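Local coordinates for protein MgGH51 (PDB 6ZPV) that hydrolyses terminal alpha-L-arabinofuranosyl residues as a fungal glycoside hydrolase of family GH51, probably releasing arabinose from plant cell-wall polysaccharides, at residues A[269-272]-A[273-277]; A[298-302]-A[303-307]; A[388-391]-A[392-396]; A[612-615]-A[616-620]. One frame throughout, in Å; residues are numbered along the deposited sequence.

Contact 1 of 4, residues A[269-272]-A[273-277]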
ATOM      1  N   LEU A 269      -7.512   7.440   4.421  1.00 10.69           N
ATOM      2  CA  LEU A 269      -6.353   6.645   4.816  1.00 10.70           C
ATOM      3  C   LEU A 269      -5.285   7.657   5.221  1.00 10.61           C
ATOM      4  O   LEU A 269      -4.551   8.161   4.355  1.00 11.04           O
ATOM      5  CB  LEU A 269      -5.889   5.751   3.693  1.00 11.26           C
ATOM      6  CG  LEU A 269      -4.638   4.917   3.981  1.00 11.81           C
ATOM      7  CD1 LEU A 269      -4.829   4.039   5.170  1.00 14.60           C
ATOM      8  CD2 LEU A 269      -4.260   4.106   2.744  1.00 13.50           C
ATOM      9  N   GLY A 270      -5.277   8.023   6.489  1.00 10.16           N
ATOM     10  CA  GLY A 270      -4.410   9.066   6.999  1.00 10.12           C
ATOM     11  C   GLY A 270      -3.406   8.573   8.012  1.00 10.32           C
ATOM     12  O   GLY A 270      -3.278   7.362   8.268  1.00 10.46           O
ATOM     13  N   LEU A 271      -2.620   9.503   8.563  1.00 10.61           N
ATOM     14  CA  LEU A 271      -1.448   9.098   9.359  1.00 10.41           C
ATOM     15  C   LEU A 271      -1.854   8.159  10.496  1.00 10.29           C
ATOM     16  O   LEU A 271      -1.110   7.185  10.747  1.00 10.90           O
ATOM     17  CB  LEU A 271      -0.698  10.343   9.831  1.00 10.68           C
ATOM     18  CG  LEU A 271       0.592  10.108  10.611  1.00 10.73           C
ATOM     19  CD1 LEU A 271       1.558   9.161   9.893  1.00 11.01           C
ATOM     20  CD2 LEU A 271       1.304  11.411  10.876  1.00 11.36           C
ATOM     21  N   LEU A 272      -2.936   8.442  11.248  1.00 10.35           N
ATOM     22  CA  LEU A 272      -3.241   7.548  12.370  1.00 10.40           C
ATOM     23  C   LEU A 272      -3.697   6.183  11.866  1.00 11.10           C
ATOM     24  O   LEU A 272      -3.429   5.173  12.556  1.00 12.02           O
ATOM     25  CB  LEU A 272      -4.261   8.166  13.311  1.00 10.71           C
ATOM     26  CG  LEU A 272      -4.450   7.469  14.635  1.00 12.13           C
ATOM     27  CD1 LEU A 272      -3.166   7.387  15.461  1.00 13.35           C
ATOM     28  CD2 LEU A 272      -5.518   8.169  15.456  1.00 14.68           C
ATOM     29  N   GLU A 273      -4.426   6.101  10.765  1.00 10.54           N
ATOM     30  CA  GLU A 273      -4.845   4.792  10.230  1.00 10.43           C
ATOM     31  C   GLU A 273      -3.630   3.967   9.816  1.00 10.67           C
ATOM     32  O   GLU A 273      -3.567   2.750  10.079  1.00 11.33           O
ATOM     33  CB  GLU A 273      -5.835   4.948   9.099  1.00 11.25           C
ATOM     34  CG  GLU A 273      -7.192   5.558   9.497  1.00 12.08           C
ATOM     35  CD  GLU A 273      -7.244   7.051   9.695  1.00 11.07           C
ATOM     36  OE1 GLU A 273      -6.352   7.725   9.108  1.00 11.17           O
ATOM     37  OE2 GLU A 273      -8.158   7.548  10.361  1.00 11.71           O
ATOM     38  N   TYR A 274      -2.642   4.608   9.186  1.00 10.39           N
ATOM     39  CA  TYR A 274      -1.378   3.913   8.870  1.00 10.40           C
ATOM     40  C   TYR A 274      -0.742   3.364  10.158  1.00 10.23           C
ATOM     41  O   TYR A 274      -0.389   2.184  10.218  1.00 10.89           O
ATOM     42  CB  TYR A 274      -0.413   4.871   8.130  1.00 10.31           C
ATOM     43  CG  TYR A 274      -0.678   5.165   6.689  1.00 10.09           C
ATOM     44  CD1 TYR A 274      -0.505   4.175   5.731  1.00 10.71           C
ATOM     45  CD2 TYR A 274      -0.996   6.442   6.236  1.00 10.70           C
ATOM     46  CE1 TYR A 274      -0.614   4.435   4.366  1.00 10.67           C
ATOM     47  CE2 TYR A 274      -1.145   6.708   4.887  1.00 10.59           C
ATOM     48  CZ  TYR A 274      -0.959   5.707   3.949  1.00 10.86           C
ATOM     49  OH  TYR A 274      -1.015   5.936   2.590  1.00 11.97           O
ATOM     50  N   LEU A 275      -0.549   4.245  11.130  1.00 10.74           N
ATOM     51  CA  LEU A 275       0.157   3.839  12.341  1.00 10.85           C
ATOM     52  C   LEU A 275      -0.561   2.717  13.096  1.00 11.44           C
ATOM     53  O   LEU A 275       0.112   1.780  13.574  1.00 11.98           O
ATOM     54  CB  LEU A 275       0.365   5.055  13.261  1.00 11.12           C
ATOM     55  CG  LEU A 275       1.240   6.165  12.685  1.00 11.41           C
ATOM     56  CD1 LEU A 275       1.150   7.421  13.518  1.00 12.28           C
ATOM     57  CD2 LEU A 275       2.683   5.699  12.566  1.00 13.01           C
ATOM     58  N   GLN A 276      -1.884   2.767  13.135  1.00 11.04           N
ATOM     59  CA  GLN A 276      -2.656   1.705  13.802  1.00 11.10           C
ATOM     60  C   GLN A 276      -2.439   0.380  13.052  1.00 10.98           C
ATOM     61  O   GLN A 276      -2.344  -0.680  13.696  1.00 11.46           O
ATOM     62  CB  GLN A 276      -4.140   2.073  13.889  1.00 12.08           C
ATOM     63  CG  GLN A 276      -4.928   1.105  14.732  1.00 13.68           C
ATOM     64  CD  GLN A 276      -4.410   1.023  16.164  1.00 14.27           C
ATOM     65  OE1 GLN A 276      -4.499   2.033  16.894  1.00 16.83           O
ATOM     66  NE2 GLN A 276      -3.960  -0.151  16.608  1.00 15.65           N
ATOM     67  N   PHE A 277      -2.401   0.411  11.729  1.00 11.16           N
ATOM     68  CA  PHE A 277      -2.156  -0.825  10.961  1.00 11.60           C
ATOM     69  C   PHE A 277      -0.784  -1.404  11.284  1.00 11.15           C
ATOM     70  O   PHE A 277      -0.632  -2.631  11.418  1.00 11.62           O
ATOM     71  CB  PHE A 277      -2.248  -0.508   9.466  1.00 11.58           C
ATOM     72  CG  PHE A 277      -2.037  -1.695   8.568  1.00 11.02           C
ATOM     73  CD1 PHE A 277      -2.809  -2.842   8.723  1.00 11.52           C
ATOM     74  CD2 PHE A 277      -1.145  -1.639   7.519  1.00 12.47           C
ATOM     75  CE1 PHE A 277      -2.634  -3.936   7.896  1.00 11.51           C
ATOM     76  CE2 PHE A 277      -1.006  -2.724   6.669  1.00 13.36           C
ATOM     77  CZ  PHE A 277      -1.770  -3.828   6.823  1.00 12.94           C
TER
HETATM   78  O   HOH W   1      -5.421   9.852  10.559  1.00 10.87           O

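Contact 2 of 4, residues A[298-302]-A[303-307]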
ATOM      1  N   THR A 298       9.622  22.213  -9.374  1.00 14.92           N
ATOM      2  CA  THR A 298       9.951  23.354  -8.497  1.00 14.98           C
ATOM      3  C   THR A 298      10.555  22.893  -7.187  1.00 14.18           C
ATOM      4  O   THR A 298       9.924  22.130  -6.423  1.00 13.97           O
ATOM      5  CB  THR A 298       8.725  24.186  -8.223  1.00 16.69           C
ATOM      6  OG1 THR A 298       8.256  24.689  -9.470  1.00 19.43           O
ATOM      7  CG2 THR A 298       8.970  25.353  -7.321  1.00 19.99           C
ATOM      8  N   SER A 299      11.737  23.401  -6.899  1.00 14.55           N
ATOM      9  CA  SER A 299      12.367  23.332  -5.577  1.00 14.59           C
ATOM     10  C   SER A 299      12.080  24.632  -4.841  1.00 14.64           C
ATOM     11  O   SER A 299      12.376  25.691  -5.410  1.00 18.95           O
ATOM     12  CB  SER A 299      13.852  23.141  -5.652  1.00 16.35           C
ATOM     13  OG  SER A 299      14.213  21.883  -6.265  1.00 15.51           O
ATOM     14  N   LEU A 300      11.656  24.564  -3.617  1.00 14.79           N
ATOM     15  CA  LEU A 300      11.620  25.778  -2.788  1.00 14.46           C
ATOM     16  C   LEU A 300      13.028  26.321  -2.596  1.00 15.17           C
ATOM     17  O   LEU A 300      13.984  25.532  -2.425  1.00 16.38           O
ATOM     18  CB  LEU A 300      11.000  25.451  -1.453  1.00 15.16           C
ATOM     19  CG  LEU A 300       9.531  25.047  -1.493  1.00 16.65           C
ATOM     20  CD1 LEU A 300       9.090  24.792  -0.073  1.00 19.37           C
ATOM     21  CD2 LEU A 300       8.681  26.118  -2.184  1.00 22.33           C
ATOM     22  N   ALA A 301      13.141  27.625  -2.594  1.00 14.89           N
ATOM     23  CA  ALA A 301      14.405  28.274  -2.286  1.00 15.59           C
ATOM     24  C   ALA A 301      14.815  27.936  -0.854  1.00 15.54           C
ATOM     25  O   ALA A 301      13.960  27.738   0.044  1.00 15.94           O
ATOM     26  CB  ALA A 301      14.237  29.800  -2.443  1.00 18.06           C
ATOM     27  N   GLU A 302      16.122  28.003  -0.572  1.00 15.82           N
ATOM     28  CA  GLU A 302      16.570  27.711   0.772  1.00 15.72           C
ATOM     29  C   GLU A 302      15.868  28.593   1.803  1.00 15.98           C
ATOM     30  O   GLU A 302      15.552  28.108   2.896  1.00 16.35           O
ATOM     31  CB  GLU A 302      18.086  27.769   0.836  1.00 15.80           C
ATOM     32  CG  GLU A 302      18.587  27.312   2.180  1.00 17.79           C
ATOM     33  CD  GLU A 302      20.020  27.056   2.230  1.00 19.01           C
ATOM     34  OE1 GLU A 302      20.769  27.531   1.329  1.00 22.59           O
ATOM     35  OE2 GLU A 302      20.414  26.363   3.172  1.00 20.67           O
ATOM     36  N   ASN A 303      15.701  29.866   1.513  1.00 16.28           N
ATOM     37  CA  ASN A 303      15.114  30.816   2.486  1.00 18.56           C
ATOM     38  C   ASN A 303      13.604  30.648   2.614  1.00 18.04           C
ATOM     39  O   ASN A 303      13.018  31.424   3.414  1.00 20.40           O
ATOM     40  CB  ASN A 303      15.554  32.245   2.154  1.00 21.35           C
ATOM     41  CG  ASN A 303      14.925  32.812   0.910  1.00 22.23           C
ATOM     42  OD1 ASN A 303      14.078  32.215   0.257  1.00 23.09           O
ATOM     43  ND2 ASN A 303      15.306  34.060   0.611  1.00 31.64           N
ATOM     44  N   GLN A 304      13.004  29.671   1.952  1.00 16.46           N
ATOM     45  CA  GLN A 304      11.556  29.369   2.068  1.00 16.86           C
ATOM     46  C   GLN A 304      11.295  28.087   2.879  1.00 15.09           C
ATOM     47  O   GLN A 304      10.140  27.739   3.100  1.00 15.51           O
ATOM     48  CB  GLN A 304      10.913  29.234   0.639  1.00 19.60           C
ATOM     49  CG  GLN A 304      10.854  30.479  -0.338  1.00 26.24           C
ATOM     50  CD  GLN A 304      10.246  30.135  -1.727  1.00102.82           C
ATOM     51  OE1 GLN A 304      10.799  29.306  -2.577  1.00 23.12           O
ATOM     52  NE2 GLN A 304       9.050  30.720  -2.003  1.00 49.80           N
ATOM     53  N   LEU A 305      12.331  27.343   3.250  1.00 14.34           N
ATOM     54  CA  LEU A 305      12.134  25.994   3.795  1.00 13.73           C
ATOM     55  C   LEU A 305      11.588  25.975   5.216  1.00 13.12           C
ATOM     56  O   LEU A 305      10.962  24.955   5.590  1.00 13.60           O
ATOM     57  CB  LEU A 305      13.419  25.174   3.763  1.00 13.09           C
ATOM     58  CG  LEU A 305      14.026  24.938   2.387  1.00 13.41           C
ATOM     59  CD1 LEU A 305      15.320  24.155   2.517  1.00 13.49           C
ATOM     60  CD2 LEU A 305      13.042  24.226   1.479  1.00 14.69           C
ATOM     61  N   ALA A 306      11.841  26.958   6.058  1.00 13.80           N
ATOM     62  CA  ALA A 306      11.608  26.828   7.509  1.00 14.06           C
ATOM     63  C   ALA A 306      10.209  26.333   7.839  1.00 13.24           C
ATOM     64  O   ALA A 306      10.072  25.432   8.684  1.00 13.48           O
ATOM     65  CB  ALA A 306      11.934  28.098   8.234  1.00 15.68           C
ATOM     66  N   PRO A 307       9.115  26.854   7.262  1.00 13.64           N
ATOM     67  CA  PRO A 307       7.788  26.360   7.665  1.00 14.00           C
ATOM     68  C   PRO A 307       7.550  24.887   7.319  1.00 11.93           C
ATOM     69  O   PRO A 307       6.776  24.209   7.998  1.00 12.15           O
ATOM     70  CB  PRO A 307       6.807  27.285   6.914  1.00 17.05           C
ATOM     71  CG  PRO A 307       7.606  28.484   6.465  1.00 17.49           C
ATOM     72  CD  PRO A 307       9.034  28.002   6.334  1.00 14.91           C
TER
HETATM   73  O   HOH W   2      10.361  28.484  -5.238  1.00 47.20           O
HETATM   74  O   HOH W   3      14.428  28.542   5.458  1.00 26.34           O

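Contact 3 of 4, residues A[388-391]-A[392-396]. With MAN (alpha-D-mannopyranose), chain B.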
ATOM      1  N   PRO A 388      24.972  13.943  -5.573  1.00 15.39           N
ATOM      2  CA  PRO A 388      25.952  14.852  -5.010  1.00 15.76           C
ATOM      3  C   PRO A 388      26.334  14.466  -3.603  1.00 15.45           C
ATOM      4  O   PRO A 388      25.648  13.725  -2.907  1.00 15.44           O
ATOM      5  CB  PRO A 388      25.157  16.172  -4.969  1.00 17.67           C
ATOM      6  CG  PRO A 388      23.719  15.745  -4.793  1.00 15.42           C
ATOM      7  CD  PRO A 388      23.601  14.477  -5.617  1.00 14.76           C
ATOM      8  N   VAL A 389      27.408  15.068  -3.146  1.00 17.84           N
ATOM      9  CA  VAL A 389      27.912  14.846  -1.792  1.00 16.51           C
ATOM     10  C   VAL A 389      27.085  15.652  -0.782  1.00 15.68           C
ATOM     11  O   VAL A 389      26.918  16.842  -0.933  1.00 17.80           O
ATOM     12  CB  VAL A 389      29.358  15.269  -1.714  1.00 20.08           C
ATOM     13  CG1 VAL A 389      29.862  15.027  -0.298  1.00 26.07           C
ATOM     14  CG2 VAL A 389      30.190  14.567  -2.793  1.00 24.39           C
ATOM     15  N   LEU A 390      26.479  14.965   0.179  1.00 14.71           N
ATOM     16  CA  LEU A 390      25.577  15.555   1.160  1.00 14.11           C
ATOM     17  C   LEU A 390      26.214  15.817   2.511  1.00 14.70           C
ATOM     18  O   LEU A 390      27.096  15.067   2.919  1.00 15.74           O
ATOM     19  CB  LEU A 390      24.338  14.697   1.332  1.00 13.90           C
ATOM     20  CG  LEU A 390      23.563  14.387   0.057  1.00 13.11           C
ATOM     21  CD1 LEU A 390      22.408  13.418   0.371  1.00 14.72           C
ATOM     22  CD2 LEU A 390      23.025  15.643  -0.597  1.00 14.35           C
ATOM     23  N   SER A 391      25.722  16.850   3.188  1.00 14.02           N
ATOM     24  CA  SER A 391      26.103  17.195   4.561  1.00 15.14           C
ATOM     25  C   SER A 391      24.809  17.450   5.319  1.00 14.43           C
ATOM     26  O   SER A 391      23.986  18.259   4.887  1.00 15.43           O
ATOM     27  CB  SER A 391      26.945  18.458   4.531  1.00 18.12           C
ATOM     28  OG  SER A 391      27.232  18.836   5.847  1.00 24.29           O
ATOM     29  N   PRO A 392      24.566  16.819   6.486  1.00 14.01           N
ATOM     30  CA  PRO A 392      25.435  15.808   7.101  1.00 14.34           C
ATOM     31  C   PRO A 392      25.546  14.538   6.249  1.00 15.11           C
ATOM     32  O   PRO A 392      24.747  14.257   5.365  1.00 14.32           O
ATOM     33  CB  PRO A 392      24.709  15.543   8.453  1.00 15.08           C
ATOM     34  CG  PRO A 392      23.289  15.804   8.177  1.00 15.69           C
ATOM     35  CD  PRO A 392      23.318  16.967   7.241  1.00 14.04           C
ATOM     36  N   VAL A 393      26.579  13.762   6.538  1.00 16.20           N
ATOM     37  CA  VAL A 393      26.820  12.469   5.846  1.00 16.07           C
ATOM     38  C   VAL A 393      25.620  11.579   6.094  1.00 14.82           C
ATOM     39  O   VAL A 393      25.203  11.344   7.230  1.00 15.54           O
ATOM     40  CB  VAL A 393      28.121  11.810   6.329  1.00 18.37           C
ATOM     41  CG1 VAL A 393      28.268  10.406   5.696  1.00 20.07           C
ATOM     42  CG2 VAL A 393      29.328  12.644   6.022  1.00 19.75           C
ATOM     43  N   PRO A 394      24.928  11.109   5.021  1.00 14.04           N
ATOM     44  CA  PRO A 394      23.789  10.236   5.206  1.00 14.29           C
ATOM     45  C   PRO A 394      24.211   8.907   5.824  1.00 14.25           C
ATOM     46  O   PRO A 394      25.122   8.264   5.298  1.00 17.08           O
ATOM     47  CB  PRO A 394      23.209  10.025   3.816  1.00 14.48           C
ATOM     48  CG  PRO A 394      23.803  11.070   2.985  1.00 19.19           C
ATOM     49  CD  PRO A 394      25.140  11.407   3.601  1.00 15.20           C
ATOM     50  N   GLN A 395      23.418   8.460   6.811  1.00 13.87           N
ATOM     51  CA  GLN A 395      23.632   7.104   7.326  1.00 14.73           C
ATOM     52  C   GLN A 395      23.035   6.044   6.419  1.00 13.68           C
ATOM     53  O   GLN A 395      23.471   4.876   6.527  1.00 14.75           O
ATOM     54  CB  GLN A 395      23.044   7.000   8.715  1.00 16.03           C
ATOM     55  CG  GLN A 395      23.721   7.915   9.711  1.00 16.95           C
ATOM     56  CD  GLN A 395      23.287   7.505  11.074  1.00 20.06           C
ATOM     57  OE1 GLN A 395      22.212   7.916  11.559  1.00 21.54           O
ATOM     58  NE2 GLN A 395      24.120   6.660  11.666  1.00 27.94           N
ATOM     59  N   SER A 396      22.077   6.390   5.593  1.00 13.72           N
ATOM     60  CA  SER A 396      21.413   5.449   4.677  1.00 12.24           C
ATOM     61  C   SER A 396      21.027   6.156   3.385  1.00 12.95           C
ATOM     62  O   SER A 396      20.712   7.381   3.390  1.00 12.47           O
ATOM     63  CB  SER A 396      20.203   4.867   5.312  1.00 13.54           C
ATOM     64  OG  SER A 396      20.440   4.102   6.470  1.00 14.62           O
TER
HETATM   65  C1  MAN B   6      32.864  16.667  -6.469  1.00 40.70           C
HETATM   66  C2  MAN B   6      33.632  17.932  -6.806  1.00 40.99           C
HETATM   67  C3  MAN B   6      34.950  18.081  -5.988  1.00 40.52           C
HETATM   68  C4  MAN B   6      34.646  17.921  -4.524  1.00 36.83           C
HETATM   69  C5  MAN B   6      33.904  16.600  -4.243  1.00 30.32           C
HETATM   70  C6  MAN B   6      33.591  16.428  -2.723  1.00 43.32           C
HETATM   71  O2  MAN B   6      32.785  19.088  -6.548  1.00 42.49           O
HETATM   72  O3  MAN B   6      35.473  19.374  -6.188  1.00 42.85           O
HETATM   73  O4  MAN B   6      35.863  17.993  -3.774  1.00 43.32           O
HETATM   74  O5  MAN B   6      32.722  16.566  -5.058  1.00 30.84           O
HETATM   75  O6  MAN B   6      32.578  17.409  -2.362  1.00 47.46           O

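Contact 4 of 4, residues A[612-615]-A[616-620]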
ATOM      1  N   TYR A 612      19.500 -31.373  -4.295  1.00 13.74           N
ATOM      2  CA  TYR A 612      18.222 -30.811  -4.759  1.00 13.32           C
ATOM      3  C   TYR A 612      18.318 -30.518  -6.251  1.00 13.66           C
ATOM      4  O   TYR A 612      19.310 -29.865  -6.673  1.00 14.23           O
ATOM      5  CB  TYR A 612      17.877 -29.524  -3.980  1.00 13.72           C
ATOM      6  CG  TYR A 612      16.579 -28.909  -4.446  1.00 13.06           C
ATOM      7  CD1 TYR A 612      15.378 -29.587  -4.325  1.00 13.65           C
ATOM      8  CD2 TYR A 612      16.543 -27.647  -5.004  1.00 12.76           C
ATOM      9  CE1 TYR A 612      14.204 -29.022  -4.737  1.00 13.76           C
ATOM     10  CE2 TYR A 612      15.375 -27.055  -5.421  1.00 12.79           C
ATOM     11  CZ  TYR A 612      14.179 -27.764  -5.294  1.00 12.54           C
ATOM     12  OH  TYR A 612      12.984 -27.234  -5.704  1.00 13.60           O
ATOM     13  N   ASN A 613      17.315 -30.923  -7.014  1.00 13.39           N
ATOM     14  CA  ASN A 613      17.212 -30.575  -8.421  1.00 14.60           C
ATOM     15  C   ASN A 613      16.290 -29.367  -8.550  1.00 15.48           C
ATOM     16  O   ASN A 613      15.084 -29.490  -8.360  1.00 17.65           O
ATOM     17  CB  ASN A 613      16.702 -31.735  -9.286  1.00 17.79           C
ATOM     18  CG  ASN A 613      16.703 -31.400 -10.790  1.00 31.08           C
ATOM     19  OD1 ASN A 613      17.191 -30.342 -11.332  1.00 31.00           O
ATOM     20  ND2 ASN A 613      16.151 -32.313 -11.578  1.00 47.25           N
ATOM     21  N   ALA A 614      16.860 -28.211  -8.826  1.00 14.85           N
ATOM     22  CA  ALA A 614      16.105 -26.943  -8.944  1.00 14.78           C
ATOM     23  C   ALA A 614      15.532 -26.824 -10.341  1.00 13.96           C
ATOM     24  O   ALA A 614      16.287 -26.681 -11.298  1.00 15.58           O
ATOM     25  CB  ALA A 614      16.978 -25.758  -8.649  1.00 15.17           C
ATOM     26  N   PRO A 615      14.201 -26.896 -10.503  1.00 14.27           N
ATOM     27  CA  PRO A 615      13.631 -26.780 -11.830  1.00 14.72           C
ATOM     28  C   PRO A 615      13.978 -25.466 -12.488  1.00 14.21           C
ATOM     29  O   PRO A 615      14.206 -24.442 -11.805  1.00 14.07           O
ATOM     30  CB  PRO A 615      12.093 -26.941 -11.642  1.00 14.74           C
ATOM     31  CG  PRO A 615      11.991 -27.653 -10.331  1.00 16.19           C
ATOM     32  CD  PRO A 615      13.166 -27.155  -9.503  1.00 14.05           C
ATOM     33  N   ALA A 616      13.958 -25.438 -13.826  1.00 14.72           N
ATOM     34  CA  ALA A 616      13.954 -24.158 -14.543  1.00 15.21           C
ATOM     35  C   ALA A 616      12.901 -23.218 -13.941  1.00 13.62           C
ATOM     36  O   ALA A 616      11.832 -23.678 -13.546  1.00 14.92           O
ATOM     37  CB  ALA A 616      13.617 -24.405 -16.001  1.00 17.01           C
ATOM     38  N   PHE A 617      13.221 -21.960 -13.874  1.00 13.39           N
ATOM     39  CA  PHE A 617      12.291 -20.916 -13.430  1.00 13.34           C
ATOM     40  C   PHE A 617      11.651 -21.338 -12.109  1.00 12.46           C
ATOM     41  O   PHE A 617      10.417 -21.543 -12.033  1.00 13.02           O
ATOM     42  CB  PHE A 617      11.244 -20.595 -14.494  1.00 14.48           C
ATOM     43  CG  PHE A 617      11.860 -20.086 -15.773  1.00 16.50           C
ATOM     44  CD1 PHE A 617      12.612 -18.884 -15.814  1.00 17.07           C
ATOM     45  CD2 PHE A 617      11.774 -20.816 -16.926  1.00 17.30           C
ATOM     46  CE1 PHE A 617      13.253 -18.454 -16.942  1.00 18.76           C
ATOM     47  CE2 PHE A 617      12.405 -20.373 -18.095  1.00 18.91           C
ATOM     48  CZ  PHE A 617      13.147 -19.208 -18.079  1.00 18.43           C
ATOM     49  N   SER A 618      12.448 -21.438 -11.056  1.00 12.38           N
ATOM     50  CA  SER A 618      11.905 -21.829  -9.740  1.00 12.42           C
ATOM     51  C   SER A 618      12.500 -20.995  -8.604  1.00 12.36           C
ATOM     52  O   SER A 618      13.677 -20.571  -8.665  1.00 13.05           O
ATOM     53  CB  SER A 618      12.138 -23.300  -9.478  1.00 13.17           C
ATOM     54  OG  SER A 618      13.513 -23.651  -9.387  1.00 13.42           O
ATOM     55  N   VAL A 619      11.706 -20.865  -7.553  1.00 11.97           N
ATOM     56  CA  VAL A 619      12.144 -20.341  -6.272  1.00 11.74           C
ATOM     57  C   VAL A 619      11.851 -21.448  -5.258  1.00 11.54           C
ATOM     58  O   VAL A 619      10.702 -21.900  -5.150  1.00 12.10           O
ATOM     59  CB  VAL A 619      11.402 -19.066  -5.824  1.00 12.62           C
ATOM     60  CG1 VAL A 619      11.958 -18.564  -4.503  1.00 13.75           C
ATOM     61  CG2 VAL A 619      11.500 -18.001  -6.913  1.00 14.07           C
ATOM     62  N   SER A 620      12.868 -21.871  -4.510  1.00 11.41           N
ATOM     63  CA  SER A 620      12.741 -22.988  -3.563  1.00 11.83           C
ATOM     64  C   SER A 620      13.278 -22.567  -2.211  1.00 11.83           C
ATOM     65  O   SER A 620      14.287 -21.839  -2.136  1.00 12.85           O
ATOM     66  CB  SER A 620      13.448 -24.234  -4.045  1.00 11.97           C
ATOM     67  OG  SER A 620      13.049 -24.581  -5.372  1.00 12.97           O
TER

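Contact 1 of 4, residues A[269-272]-A[273-277]
Leu269 lies over one face of the Tyr274 ring just ahead of helix 271-281. Its CG sits 4.1 Å from the ring centroid, 23° off the normal, a CH-pi contact displaced toward the phenol end of the ring, where CD2 also reaches Tyr274 OH at 3.7 Å. With CG anti to the backbone N (chi1 177°), the isobutyl group is carried across the ring at about a right angle to the tyrosine side chain.

Gly270 is the N-cap residue. Its carbonyl takes the first helical bond, Tyr274 N to Gly270 O at 3.0 Å, while its own N-H goes to Glu273 OE1 at 2.8 Å in a bent bond. The bend at chi2 (78°) folds the glutamate back to this amide, which meets OE1 on the anti side and well out of the carboxylate plane. A water donates to the same oxygen and accepts from Leu272 N, so the carboxylate serves a second amide of the first turn indirectly.

Leu271 touches Leu275 one turn on, CG to CD1 at 4.0 Å, and Leu272 O receives Gln276 N at 2.9 Å. The other oxygen of Glu273 forms a salt bridge to Arg254 and a hydrogen bond to Asn207. Leu271 and Leu275 pack against helix 306-320, and Tyr274 meets Phe225 and Phe227 of strand 224-227, so this helix start is wedged between the parallel sheet and the next helix.

Contact 2 of 4, residues A[298-302]-A[303-307]
A short 3-10 turn leads the loop after strand 284-289 into helix 306-320, and Ala301 and Gln304 close it from two directions. Gln304 N donates to Ala301 O at 2.9 Å, the i to i+3 bond expected of a 3-10 turn. The side chain makes the reverse link: Ala301 N donates to Gln304 OE1, also at 2.9 Å, with an N-H...O angle of 161°, and this bond lies in the amide carbonyl plane on a lone pair. Together the two bonds clamp Ala301 on both its N-H and its C=O.

Gln304 gets back to Ala301 because its chain, starting beside its own backbone N (chi1 -65°), runs on extended past CG. OE1 thereby also comes 3.5 Å from Ala301 CB, and the Gln304 side chain crosses that of Leu300 at about a right angle. A water lies 2.8 Å from Gln304 OE1, a second polar neighbour for that oxygen. The next bond of the turn, Leu305 N to Glu302 O, is weak at 3.3 Å; another water donates to Glu302 O and accepts weakly from Ala306 N, bridging the step into the helix. Pro307, near the start of helix 306-320, touches a glycan N-acetylglucosamine.

On the buried side, Leu305 CD2 packs on Leu300 CB at 3.8 Å, and Leu300 leans on Trp290. Leu305 continues onto Tyr361 and Asp365 of helix 359-373, and Tyr361 of that helix hydrogen-bonds Leu300 O.

Contact 3 of 4, residues A[388-391]-A[392-396]
Leu390 meets Pro394 across a tight turn of the chain. Placing CG anti to the carbonyl carbon (chi1 -55°) brings the leucine to the proline ring, and the two side chains cross at about a right angle. Leu390 CD1 lies 3.8 Å from Pro394 CG, and its CB is 4.0 Å from that same ring carbon, so two parts of the leucine touch one corner of the ring.

Between them is a type VIb beta turn with Ser391 and Pro392 at its corners. The Ser391-Pro392 peptide is cis, which brings the two CA atoms to 3.0 Å and reverses the chain. Ser391 OG, anti to its own N (chi1 176°), lies beside the proline, 3.7 Å from Pro392 CA. This loop joins strands 378-381 and 396-403, neighbours in the eight-stranded parallel sheet of the catalytic barrel, and it carries part of a glycan site.

Val389 CG2 comes within 3.7 Å of O6 of the mannose, and Val389 and Val393 each touch an N-acetylglucosamine. Beneath the turn, Leu390 rests on Tyr359 and Trp363 of helix 359-373, and Pro392 O accepts a hydrogen bond from Trp363 NE1. Leu390 and Pro394 both reach Ala381 of strand 378-381.

Contact 4 of 4, residues A[612-615]-A[616-620]
Tyr612 has CG anti to its backbone N (chi1 179°) and Ser620 has OG beside its own (chi1 -52°), which brings the two hydroxyls together across the turn that joins strands 609-614 and 618-625. Tyr612 OH and Ser620 OG are 2.7 Å apart in a hydrogen bond in which either may donate. The serine oxygen stands at the edge of the ring, near its plane, 3.4 Å from Tyr612 CE2.

Ser618 holds OG between its backbone N and carbonyl carbon (chi1 64°), which turns it back to Pro615 O. It donates to that oxygen at 2.6 Å, a short bond, with the donor tilted a little from the carbonyl plane. The hydroxyl also lies 3.5 Å from Pro615 CD, so it is seated against the pyrrolidine ring as well as bonded to the carbonyl.

Phe617, with both backbone angles positive, forms a G1 beta bulge with Ser618 opposite Asn554 of strand 547-554; its side chain leaves the turn and packs on Val454 and Thr458 of helix 454-469. Tyr612 belongs to the small mixed sheet and Ser620 to the seven-stranded antiparallel one, and both touch Val580 of strand 575-582. The Tyr612-Ser620 bond therefore gives two buried hydroxyls a partner in each other across the sheets, while Ser618, the second residue of the bulge, ties the connecting turn at Pro615 O to the start of strand 618-625.

Overall arrangement
Following the chain, the four contacts come in series, each closing a tight local turn, and none nests in or crosses another. Contact 1 starts helix 271-281, on the outside of the parallel-stranded barrel, and lies nearest the chain's centre. Contact 2 leads into the following helix, 306-320, and contact 3 turns the loop between strands 378-381 and 396-403; both lie on the same side of the chain's centre, about 19 Å apart between centres, and both touch helix 359-373 and glycan sugars. Contact 4 stands in the C-terminal beta domain, about 53 Å from contact 2 between centres, where it joins two sheets and borders helix 454-469.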